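Local coordinates for carbohydrate deacetylase Agd3 (Neosartorya fumigata, PDB 6NWZ), which probably removes acetyl groups from galactosaminogalactan, an exopolysaccharide of the Aspergillus biofilm, as a zinc-binding carbohydrate de-N-acetylase, at residues Ser226-His231 with Arg583-Pro588. Sequence-based numbering, arbitrary orientation.
Sequences SNYLQH and RLVDWP
W587 drives the edge of its six-membered ring into one face of the H231 imidazole, a T-shaped pair with planes at 82° and centroids 4.6 Å apart. CH2 leads, standing over the centre of the imidazole, 3.4 Å from H231 NE2. Across the opposite imidazole face lies CG of Q230, and V585 CB covers one face of the indole. Both imidazole nitrogens are hydrogen-bonded, ND1 to the Y47 hydroxyl and NE2 to the L536 carbonyl, which fixes the ring's rotation and presents its face to the tryptophan. The indole is anchored likewise by NE1 on the A156 carbonyl. With CG anti to the carbonyl carbon (chi1 -50°), W587 reaches from the chain leaving helix 569-584 toward helix 224-237.

The Y228 ring has CD2 of L584 over one face and CG1 of V585 at its edge, near its plane, 4.3 Å from CE1. Its closer apolar contact runs from CE1 to L584 CB at 3.7 Å. Y228 CG sits anti to the backbone N (chi1 172°), carrying the ring out to this neighbour. The hydroxyl OH is 3.5 Å from L584 O without a hydrogen bond across the contact. L536 of helix 520-536 touches Y228, L584 and W587, closing the buried cluster.

V585 is the first residue past the helix to leave helical phi/psi; the CB atoms of L584 before it and W587 after it both point toward helix 224-237. This is a buried aromatic and aliphatic interface between the CBM87 and deacetylase regions, joining helix 224-237 to the C-terminal end of helix 569-584 and the loop beyond it.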
ATOM      1  N   SER A 226     -14.569   1.241  -2.781  1.00 36.01           N
ATOM      2  CA  SER A 226     -14.791   0.382  -1.620  1.00 21.94           C
ATOM      3  C   SER A 226     -13.667   0.529  -0.602  1.00 32.02           C
ATOM      4  O   SER A 226     -13.920   0.608   0.607  1.00 31.83           O
ATOM      5  CB  SER A 226     -14.931  -1.073  -2.061  1.00 29.55           C
ATOM      6  OG  SER A 226     -16.017  -1.233  -2.957  1.00 38.22           O
ATOM      7  N   ASN A 227     -12.416   0.575  -1.074  1.00 24.70           N
ATOM      8  CA  ASN A 227     -11.288   0.801  -0.176  1.00 21.46           C
ATOM      9  C   ASN A 227     -11.309   2.192   0.445  1.00 25.29           C
ATOM     10  O   ASN A 227     -10.677   2.396   1.487  1.00 32.13           O
ATOM     11  CB  ASN A 227      -9.969   0.583  -0.920  1.00 27.25           C
ATOM     12  CG  ASN A 227      -9.660  -0.883  -1.131  1.00 37.42           C
ATOM     13  OD1 ASN A 227      -8.986  -1.509  -0.312  1.00 44.82           O
ATOM     14  ND2 ASN A 227     -10.152  -1.441  -2.230  1.00 34.56           N
ATOM     15  N   TYR A 228     -12.007   3.147  -0.171  1.00 22.37           N
ATOM     16  CA  TYR A 228     -12.189   4.462   0.436  1.00 28.49           C
ATOM     17  C   TYR A 228     -13.269   4.428   1.510  1.00 35.69           C
ATOM     18  O   TYR A 228     -13.082   4.962   2.609  1.00 40.59           O
ATOM     19  CB  TYR A 228     -12.549   5.488  -0.638  1.00 27.49           C
ATOM     20  CG  TYR A 228     -12.947   6.853  -0.108  1.00 32.92           C
ATOM     21  CD1 TYR A 228     -12.017   7.675   0.510  1.00 33.15           C
ATOM     22  CD2 TYR A 228     -14.247   7.332  -0.253  1.00 28.55           C
ATOM     23  CE1 TYR A 228     -12.365   8.925   0.983  1.00 29.09           C
ATOM     24  CE2 TYR A 228     -14.605   8.589   0.219  1.00 22.79           C
ATOM     25  CZ  TYR A 228     -13.655   9.380   0.838  1.00 35.56           C
ATOM     26  OH  TYR A 228     -13.980  10.634   1.316  1.00 35.84           O
ATOM     27  N   LEU A 229     -14.406   3.803   1.200  1.00 35.28           N
ATOM     28  CA  LEU A 229     -15.532   3.805   2.124  1.00 29.62           C
ATOM     29  C   LEU A 229     -15.220   3.039   3.401  1.00 30.51           C
ATOM     30  O   LEU A 229     -15.719   3.399   4.473  1.00 36.67           O
ATOM     31  CB  LEU A 229     -16.766   3.213   1.443  1.00 22.89           C
ATOM     32  CG  LEU A 229     -17.293   3.931   0.199  1.00 19.71           C
ATOM     33  CD1 LEU A 229     -18.498   3.195  -0.356  1.00 23.82           C
ATOM     34  CD2 LEU A 229     -17.650   5.379   0.506  1.00 21.20           C
ATOM     35  N   GLN A 230     -14.395   1.993   3.314  1.00 35.35           N
ATOM     36  CA  GLN A 230     -14.238   1.085   4.445  1.00 32.78           C
ATOM     37  C   GLN A 230     -13.653   1.786   5.663  1.00 39.61           C
ATOM     38  O   GLN A 230     -13.870   1.343   6.796  1.00 37.30           O
ATOM     39  CB  GLN A 230     -13.368  -0.103   4.048  1.00 28.58           C
ATOM     40  CG  GLN A 230     -11.956   0.272   3.662  1.00 32.69           C
ATOM     41  CD  GLN A 230     -11.139  -0.930   3.244  1.00 44.83           C
ATOM     42  OE1 GLN A 230     -11.583  -2.073   3.375  1.00 48.53           O
ATOM     43  NE2 GLN A 230      -9.939  -0.679   2.731  1.00 31.03           N
ATOM     44  N   HIS A 231     -12.923   2.885   5.456  1.00 35.23           N
ATOM     45  CA  HIS A 231     -12.344   3.611   6.578  1.00 29.97           C
ATOM     46  C   HIS A 231     -13.403   4.301   7.425  1.00 33.13           C
ATOM     47  O   HIS A 231     -13.145   4.620   8.591  1.00 27.17           O
ATOM     48  CB  HIS A 231     -11.320   4.620   6.063  1.00 18.82           C
ATOM     49  CG  HIS A 231     -10.202   3.991   5.296  1.00 32.69           C
ATOM     50  ND1 HIS A 231      -9.208   3.254   5.904  1.00 28.09           N
ATOM     51  CD2 HIS A 231      -9.926   3.974   3.971  1.00 35.26           C
ATOM     52  CE1 HIS A 231      -8.364   2.817   4.986  1.00 33.70           C
ATOM     53  NE2 HIS A 231      -8.777   3.240   3.804  1.00 33.64           N
ATOM     54  N   ARG A 583      -7.263  14.901  -1.991  1.00 18.60           N
ATOM     55  CA  ARG A 583      -8.662  15.267  -2.187  1.00 18.83           C
ATOM     56  C   ARG A 583      -9.605  14.393  -1.365  1.00 33.82           C
ATOM     57  O   ARG A 583     -10.689  14.848  -0.979  1.00 31.54           O
ATOM     58  CB  ARG A 583      -9.022  15.172  -3.665  1.00 18.86           C
ATOM     59  CG  ARG A 583     -10.448  15.563  -3.958  1.00 19.24           C
ATOM     60  CD  ARG A 583     -10.772  15.373  -5.421  1.00 22.00           C
ATOM     61  NE  ARG A 583     -11.029  13.978  -5.769  1.00 20.56           N
ATOM     62  CZ  ARG A 583     -12.228  13.406  -5.702  1.00 30.63           C
ATOM     63  NH1 ARG A 583     -13.279  14.106  -5.288  1.00 31.89           N
ATOM     64  NH2 ARG A 583     -12.378  12.136  -6.049  1.00 22.89           N
ATOM     65  N   LEU A 584      -9.214  13.148  -1.083  1.00 26.15           N
ATOM     66  CA  LEU A 584     -10.068  12.188  -0.390  1.00 30.25           C
ATOM     67  C   LEU A 584      -9.853  12.151   1.120  1.00 38.00           C
ATOM     68  O   LEU A 584     -10.831  12.074   1.871  1.00 43.46           O
ATOM     69  CB  LEU A 584      -9.849  10.785  -0.964  1.00 23.72           C
ATOM     70  CG  LEU A 584     -10.120  10.623  -2.460  1.00 24.77           C
ATOM     71  CD1 LEU A 584      -9.760   9.224  -2.908  1.00 18.40           C
ATOM     72  CD2 LEU A 584     -11.573  10.938  -2.789  1.00 22.78           C
ATOM     73  N   VAL A 585      -8.602  12.191   1.589  1.00 30.05           N
ATOM     74  CA  VAL A 585      -8.279  12.051   3.003  1.00 28.04           C
ATOM     75  C   VAL A 585      -7.312  13.159   3.409  1.00 35.93           C
ATOM     76  O   VAL A 585      -6.720  13.839   2.569  1.00 32.45           O
ATOM     77  CB  VAL A 585      -7.669  10.674   3.323  1.00 26.59           C
ATOM     78  CG1 VAL A 585      -8.610   9.556   2.905  1.00 23.77           C
ATOM     79  CG2 VAL A 585      -6.339  10.525   2.622  1.00 21.61           C
ATOM     80  N   ASP A 586      -7.150  13.332   4.723  1.00 38.59           N
ATOM     81  CA  ASP A 586      -6.165  14.264   5.256  1.00 43.33           C
ATOM     82  C   ASP A 586      -4.968  13.549   5.877  1.00 36.49           C
ATOM     83  O   ASP A 586      -4.190  14.167   6.610  1.00 29.45           O
ATOM     84  CB  ASP A 586      -6.798  15.213   6.275  1.00 46.58           C
ATOM     85  CG  ASP A 586      -7.389  14.489   7.467  1.00 86.11           C
ATOM     86  OD1 ASP A 586      -6.618  14.057   8.352  1.00 94.69           O
ATOM     87  OD2 ASP A 586      -8.627  14.345   7.513  1.00101.47           O
ATOM     88  N   TRP A 587      -4.800  12.261   5.592  1.00 30.07           N
ATOM     89  CA  TRP A 587      -3.710  11.501   6.176  1.00 24.51           C
ATOM     90  C   TRP A 587      -2.364  11.990   5.645  1.00 32.71           C
ATOM     91  O   TRP A 587      -2.280  12.554   4.550  1.00 30.95           O
ATOM     92  CB  TRP A 587      -3.864  10.016   5.862  1.00 23.79           C
ATOM     93  CG  TRP A 587      -5.216   9.445   6.159  1.00 31.70           C
ATOM     94  CD1 TRP A 587      -6.166   9.956   6.998  1.00 31.74           C
ATOM     95  CD2 TRP A 587      -5.769   8.246   5.608  1.00 26.27           C
ATOM     96  NE1 TRP A 587      -7.276   9.145   7.001  1.00 29.71           N
ATOM     97  CE2 TRP A 587      -7.056   8.088   6.155  1.00 27.91           C
ATOM     98  CE3 TRP A 587      -5.298   7.291   4.703  1.00 23.85           C
ATOM     99  CZ2 TRP A 587      -7.877   7.015   5.826  1.00 35.64           C
ATOM    100  CZ3 TRP A 587      -6.114   6.227   4.379  1.00 32.14           C
ATOM    101  CH2 TRP A 587      -7.388   6.097   4.939  1.00 30.85           C
ATOM    102  N   PRO A 588      -1.297  11.783   6.406  1.00 37.53           N
ATOM    103  CA  PRO A 588       0.043  12.066   5.885  1.00 41.13           C
ATOM    104  C   PRO A 588       0.461  11.039   4.844  1.00 41.55           C
ATOM    105  O   PRO A 588      -0.039   9.911   4.797  1.00 34.79           O
ATOM    106  CB  PRO A 588       0.937  11.984   7.130  1.00 29.97           C
ATOM    107  CG  PRO A 588       0.000  12.100   8.295  1.00 38.35           C
ATOM    108  CD  PRO A 588      -1.277  11.468   7.841  1.00 30.02           C
TER